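Local coordinates for protein glucoamylase (Thermoanaerobacterium thermosaccharolyticum, PDB 1LF6) that hydrolyses terminal alpha-1,4-linked glucose units successively from the non-reducing ends of glucan chains, probably releasing beta-D-glucose, as a family 15 glycoside hydrolase, at residues 93-98 / 109-114; 87-92 / 118-123. All blocks are in the same frame, centred on the assembly; numbering follows the deposited sequence.

Contact 1: residues 93-98 / 109-114; sequences AISKVE and LVNTDK
Ser95 and Asn111 face each other as a non-hydrogen-bonded pair on the inner side of two antiparallel strands, and their side chains supply the bond that their backbones do not exchange. Ser95 OG donates to Asn111 OD1 over 2.6 Å, close to the direction of the amide C=O (158°). The hydroxyl reaches this oxygen because OG lies opposite the backbone N (chi1 -172°); it also accepts from Gln38 NE2, while Asn111 ND2 donates to Gly57 O. Packing on this side continues with Leu109 CD2, which lies 3.7 Å from Val97 CG2, the two side chains running alongside each other. The face bearing Ile94 and Lys96 is looser and turned to solvent. Lys96 and Val110 meet only near their roots, CB to CB 4.4 Å, and the lysine chain then bends away. At the open end Ile94 CD1 crosses the aliphatic chain of Lys114 at about a right angle, 4.1 Å from its CE, while the ammonium goes to Lys91 O. Ile94 N to Thr112 O (2.9 Å) and Lys96 N to Val110 O (3.0 Å), each with its reciprocal bond, form the ladder of the antiparallel beta hairpin of strands 93-99 and 107-113.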
loop_
_atom_site.group_PDB
_atom_site.type_symbol
_atom_site.label_atom_id
_atom_site.label_comp_id
_atom_site.label_asym_id
_atom_site.label_seq_id
_atom_site.Cartn_x
_atom_site.Cartn_y
_atom_site.Cartn_z
ATOM N N ALA A 93 -22.675 -11.772 -0.599
ATOM C CA ALA A 93 -22.910 -11.337 -1.970
ATOM C C ALA A 93 -21.612 -11.347 -2.766
ATOM O O ALA A 93 -20.529 -11.225 -2.198
ATOM C CB ALA A 93 -23.518 -9.938 -1.970
ATOM N N ILE A 94 -21.727 -11.510 -4.080
ATOM C CA ILE A 94 -20.559 -11.522 -4.956
ATOM C C ILE A 94 -20.343 -10.100 -5.454
ATOM O O ILE A 94 -21.265 -9.474 -5.976
ATOM C CB ILE A 94 -20.769 -12.437 -6.169
ATOM C CG1 ILE A 94 -21.154 -13.848 -5.707
ATOM C CG2 ILE A 94 -19.502 -12.472 -7.008
ATOM C CD1 ILE A 94 -20.114 -14.517 -4.837
ATOM N N SER A 95 -19.126 -9.591 -5.299
ATOM C CA SER A 95 -18.822 -8.229 -5.716
ATOM C C SER A 95 -17.995 -8.174 -6.988
ATOM O O SER A 95 -17.064 -8.959 -7.174
ATOM C CB SER A 95 -18.083 -7.494 -4.594
ATOM O OG SER A 95 -17.928 -6.117 -4.894
ATOM N N LYS A 96 -18.352 -7.240 -7.863
ATOM C CA LYS A 96 -17.650 -7.026 -9.123
ATOM C C LYS A 96 -17.212 -5.572 -9.103
ATOM O O LYS A 96 -18.027 -4.683 -8.850
ATOM C CB LYS A 96 -18.583 -7.253 -10.320
ATOM C CG LYS A 96 -19.210 -8.637 -10.382
ATOM C CD LYS A 96 -18.151 -9.709 -10.560
ATOM C CE LYS A 96 -18.754 -11.101 -10.472
ATOM N NZ LYS A 96 -17.712 -12.156 -10.641
ATOM N N VAL A 97 -15.934 -5.324 -9.366
ATOM C CA VAL A 97 -15.437 -3.958 -9.357
ATOM C C VAL A 97 -14.917 -3.517 -10.720
ATOM O O VAL A 97 -14.395 -4.322 -11.488
ATOM C CB VAL A 97 -14.292 -3.782 -8.324
ATOM C CG1 VAL A 97 -13.061 -4.565 -8.771
ATOM C CG2 VAL A 97 -13.958 -2.294 -8.155
ATOM N N GLU A 98 -15.083 -2.232 -11.014
ATOM C CA GLU A 98 -14.601 -1.650 -12.260
ATOM C C GLU A 98 -14.462 -0.158 -12.003
ATOM O O GLU A 98 -15.221 0.403 -11.215
ATOM C CB GLU A 98 -15.589 -1.898 -13.410
ATOM C CG GLU A 98 -16.877 -1.094 -13.331
ATOM C CD GLU A 98 -17.677 -1.118 -14.627
ATOM O OE1 GLU A 98 -18.741 -0.464 -14.681
ATOM O OE2 GLU A 98 -17.250 -1.788 -15.594
ATOM N N LEU A 109 -19.207 -0.530 -7.954
ATOM C CA LEU A 109 -19.285 -1.867 -7.376
ATOM C C LEU A 109 -20.674 -2.442 -7.599
ATOM O O LEU A 109 -21.680 -1.758 -7.412
ATOM C CB LEU A 109 -18.996 -1.816 -5.873
ATOM C CG LEU A 109 -17.561 -1.528 -5.421
ATOM C CD1 LEU A 109 -17.544 -1.218 -3.928
ATOM C CD2 LEU A 109 -16.684 -2.722 -5.737
ATOM N N VAL A 110 -20.725 -3.697 -8.013
ATOM C CA VAL A 110 -21.994 -4.369 -8.223
ATOM C C VAL A 110 -21.966 -5.603 -7.345
ATOM O O VAL A 110 -21.219 -6.543 -7.610
ATOM C CB VAL A 110 -22.188 -4.796 -9.695
ATOM C CG1 VAL A 110 -23.514 -5.532 -9.854
ATOM C CG2 VAL A 110 -22.164 -3.574 -10.594
ATOM N N ASN A 111 -22.763 -5.584 -6.281
ATOM C CA ASN A 111 -22.825 -6.713 -5.360
ATOM C C ASN A 111 -24.117 -7.481 -5.575
ATOM O O ASN A 111 -25.210 -6.947 -5.372
ATOM C CB ASN A 111 -22.733 -6.224 -3.911
ATOM C CG ASN A 111 -21.470 -5.424 -3.650
ATOM O OD1 ASN A 111 -20.464 -5.599 -4.333
ATOM N ND2 ASN A 111 -21.515 -4.550 -2.653
ATOM N N THR A 112 -23.978 -8.735 -5.991
ATOM C CA THR A 112 -25.125 -9.588 -6.258
ATOM C C THR A 112 -25.288 -10.674 -5.206
ATOM O O THR A 112 -24.428 -11.544 -5.056
ATOM C CB THR A 112 -25.005 -10.266 -7.639
ATOM O OG1 THR A 112 -24.896 -9.263 -8.656
ATOM C CG2 THR A 112 -26.226 -11.122 -7.922
ATOM N N ASP A 113 -26.401 -10.606 -4.483
ATOM C CA ASP A 113 -26.728 -11.574 -3.440
ATOM C C ASP A 113 -26.443 -12.994 -3.915
ATOM O O ASP A 113 -26.847 -13.378 -5.009
ATOM C CB ASP A 113 -28.205 -11.433 -3.062
ATOM C CG ASP A 113 -28.659 -12.471 -2.051
ATOM O OD1 ASP A 113 -27.873 -12.809 -1.142
ATOM O OD2 ASP A 113 -29.815 -12.937 -2.156
ATOM N N LYS A 114 -25.736 -13.765 -3.097
ATOM C CA LYS A 114 -25.407 -15.143 -3.445
ATOM C C LYS A 114 -26.669 -15.974 -3.662
ATOM O O LYS A 114 -26.646 -16.985 -4.366
ATOM C CB LYS A 114 -24.561 -15.784 -2.343
ATOM C CG LYS A 114 -23.157 -15.215 -2.208
ATOM C CD LYS A 114 -22.394 -15.926 -1.098
ATOM C CE LYS A 114 -20.985 -15.380 -0.950
ATOM N NZ LYS A 114 -20.281 -16.024 0.194
#

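Contact 2: residues 87-92 / 118-123; sequences PDETKD and YRITKD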
loop_
_atom_site.group_PDB
_atom_site.type_symbol
_atom_site.label_atom_id
_atom_site.label_comp_id
_atom_site.label_asym_id
_atom_site.label_seq_id
_atom_site.Cartn_x
_atom_site.Cartn_y
_atom_site.Cartn_z
ATOM N N PRO A 87 -28.712 -10.987 5.200
ATOM C CA PRO A 87 -27.391 -11.044 4.563
ATOM C C PRO A 87 -26.545 -9.776 4.659
ATOM O O PRO A 87 -27.040 -8.659 4.506
ATOM C CB PRO A 87 -27.725 -11.392 3.115
ATOM C CG PRO A 87 -28.985 -10.654 2.905
ATOM C CD PRO A 87 -29.767 -10.965 4.171
ATOM N N ASP A 88 -25.257 -9.985 4.922
ATOM C CA ASP A 88 -24.268 -8.917 5.019
ATOM C C ASP A 88 -23.614 -8.924 3.644
ATOM O O ASP A 88 -22.996 -9.914 3.259
ATOM C CB ASP A 88 -23.251 -9.264 6.112
ATOM C CG ASP A 88 -22.102 -8.258 6.210
ATOM O OD1 ASP A 88 -21.427 -8.249 7.263
ATOM O OD2 ASP A 88 -21.860 -7.494 5.252
ATOM N N GLU A 89 -23.768 -7.834 2.897
ATOM C CA GLU A 89 -23.212 -7.755 1.548
ATOM C C GLU A 89 -21.726 -8.111 1.477
ATOM O O GLU A 89 -21.282 -8.728 0.510
ATOM C CB GLU A 89 -23.432 -6.356 0.955
ATOM C CG GLU A 89 -22.423 -5.311 1.414
ATOM C CD GLU A 89 -22.626 -3.958 0.750
ATOM O OE1 GLU A 89 -22.966 -3.929 -0.452
ATOM O OE2 GLU A 89 -22.429 -2.927 1.425
ATOM N N THR A 90 -20.965 -7.738 2.504
ATOM C CA THR A 90 -19.532 -8.014 2.516
ATOM C C THR A 90 -19.171 -9.492 2.601
ATOM O O THR A 90 -18.003 -9.855 2.470
ATOM C CB THR A 90 -18.807 -7.260 3.667
ATOM O OG1 THR A 90 -19.248 -7.755 4.937
ATOM C CG2 THR A 90 -19.092 -5.771 3.588
ATOM N N LYS A 91 -20.159 -10.357 2.809
ATOM C CA LYS A 91 -19.870 -11.788 2.894
ATOM C C LYS A 91 -20.921 -12.686 2.256
ATOM O O LYS A 91 -20.642 -13.843 1.952
ATOM C CB LYS A 91 -19.673 -12.190 4.355
ATOM C CG LYS A 91 -20.769 -11.710 5.273
ATOM C CD LYS A 91 -20.190 -11.064 6.522
ATOM C CE LYS A 91 -19.401 -12.062 7.355
ATOM N NZ LYS A 91 -18.892 -11.425 8.598
ATOM N N ASP A 92 -22.121 -12.154 2.045
ATOM C CA ASP A 92 -23.198 -12.949 1.461
ATOM C C ASP A 92 -23.544 -12.554 0.031
ATOM O O ASP A 92 -24.584 -12.957 -0.493
ATOM C CB ASP A 92 -24.451 -12.849 2.331
ATOM C CG ASP A 92 -24.188 -13.231 3.774
ATOM O OD1 ASP A 92 -23.515 -14.258 3.996
ATOM O OD2 ASP A 92 -24.654 -12.509 4.680
ATOM N N TYR A 118 -31.274 -9.935 -4.189
ATOM C CA TYR A 118 -31.059 -8.506 -4.370
ATOM C C TYR A 118 -29.754 -8.190 -5.094
ATOM O O TYR A 118 -28.947 -9.076 -5.382
ATOM C CB TYR A 118 -31.054 -7.792 -3.016
ATOM C CG TYR A 118 -29.902 -8.199 -2.128
ATOM C CD1 TYR A 118 -30.008 -9.291 -1.265
ATOM C CD2 TYR A 118 -28.682 -7.522 -2.188
ATOM C CE1 TYR A 118 -28.926 -9.697 -0.481
ATOM C CE2 TYR A 118 -27.595 -7.922 -1.412
ATOM C CZ TYR A 118 -27.723 -9.010 -0.563
ATOM O OH TYR A 118 -26.646 -9.418 0.189
ATOM N N ARG A 119 -29.560 -6.905 -5.374
ATOM C CA ARG A 119 -28.363 -6.418 -6.044
ATOM C C ARG A 119 -28.158 -4.971 -5.631
ATOM O O ARG A 119 -29.090 -4.169 -5.667
ATOM C CB ARG A 119 -28.525 -6.494 -7.563
ATOM C CG ARG A 119 -27.311 -6.002 -8.341
ATOM C CD ARG A 119 -27.684 -5.686 -9.774
ATOM N NE ARG A 119 -28.121 -6.875 -10.495
ATOM C CZ ARG A 119 -28.915 -6.851 -11.560
ATOM N NH1 ARG A 119 -29.259 -7.984 -12.155
ATOM N NH2 ARG A 119 -29.375 -5.694 -12.020
ATOM N N ILE A 120 -26.941 -4.641 -5.221
ATOM C CA ILE A 120 -26.631 -3.277 -4.816
ATOM C C ILE A 120 -25.508 -2.745 -5.698
ATOM O O ILE A 120 -24.469 -3.389 -5.851
ATOM C CB ILE A 120 -26.189 -3.213 -3.334
ATOM C CG1 ILE A 120 -27.309 -3.735 -2.430
ATOM C CG2 ILE A 120 -25.840 -1.780 -2.957
ATOM C CD1 ILE A 120 -26.981 -3.694 -0.944
ATOM N N THR A 121 -25.725 -1.576 -6.287
ATOM C CA THR A 121 -24.719 -0.971 -7.152
ATOM C C THR A 121 -24.222 0.321 -6.515
ATOM O O THR A 121 -25.018 1.137 -6.050
ATOM C CB THR A 121 -25.304 -0.673 -8.546
ATOM O OG1 THR A 121 -25.780 -1.893 -9.124
ATOM C CG2 THR A 121 -24.243 -0.061 -9.457
ATOM N N LYS A 122 -22.904 0.503 -6.490
ATOM C CA LYS A 122 -22.327 1.692 -5.876
ATOM C C LYS A 122 -21.392 2.488 -6.783
ATOM O O LYS A 122 -20.764 1.949 -7.688
ATOM C CB LYS A 122 -21.560 1.302 -4.606
ATOM C CG LYS A 122 -22.335 0.426 -3.630
ATOM C CD LYS A 122 -21.426 -0.065 -2.504
ATOM C CE LYS A 122 -22.189 -0.896 -1.485
ATOM N NZ LYS A 122 -21.296 -1.408 -0.400
ATOM N N ASP A 123 -21.313 3.784 -6.508
ATOM C CA ASP A 123 -20.447 4.710 -7.227
ATOM C C ASP A 123 -19.710 5.405 -6.100
ATOM O O ASP A 123 -20.330 6.108 -5.298
ATOM C CB ASP A 123 -21.280 5.725 -8.016
ATOM C CG ASP A 123 -21.772 5.175 -9.336
ATOM O OD1 ASP A 123 -21.954 3.945 -9.425
ATOM O OD2 ASP A 123 -21.985 5.971 -10.288
#
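Glu89 and Lys122 approach from opposite directions and meet in a buried salt bridge, with Lys122 NZ 2.6 Å from Glu89 OE2. Lys122 NZ lies above the carboxylate plane, 37° out of it as seen from OE2, and comes within 3.0 Å of Glu89 OE1. Both chains are extended beyond CG; Glu89 starts from a CG set between its backbone N and carbonyl carbon (chi1 81°). Ile120 adds its CD1 at 4.1 Å from Glu89 OE1. At the start of the strand, Pro87 CG packs obliquely on the Tyr118 ring, 3.5 Å from CE1; the phenol OH is buried without a polar partner in the model. Here a weakly bonded helical turn packs between strand 118-126 and strand 70-80, members of the two antiparallel sheets of the super beta-sandwich, in the N-terminal domain whose sequence family belongs to the galactose-mutarotase clan. Further bonds hold the charged pair in place: Asn111 ND2 reaches Glu89 OE1, Phe77 N reaches Glu89 OE2, and Lys122 NZ also donates to Gly57 O. With an alanine in place of Glu89, the buried Lys122 ammonium is likely to be left without this countercharge, and Asn111 ND2 and Phe77 N each to lose an acceptor. The turn carrying Glu89 is itself fixed by Asp88, its N-cap, whose OD2 takes both Thr90 N (2.9 Å) and Thr90 OG1 from one face of the carboxylate. Asp92 OD2 in turn accepts from Asp88 N at 2.6 Å, and Lys76 forms a salt bridge with Asp88 OD1.

From the N terminus, the chain enters the turn of 87-92 and passes directly into strand 93-99, so the first halves of the two contacts are consecutive. The chain then reverses and returns along 107-113, where contact 1 closes a short hairpin loop; a second reversal leads into 118-126, where contact 2 closes a longer loop that encloses the first. The two are therefore nested rather than crossed. Strand 107-113 is the shared middle: it pairs with 93-99 on one edge and with 118-126 on the other, Leu109 O lying 2.7 Å from Lys122 N. The Asn111 amide joins the hairpin to the helical turn, tying three successive strands and the turn into one unit.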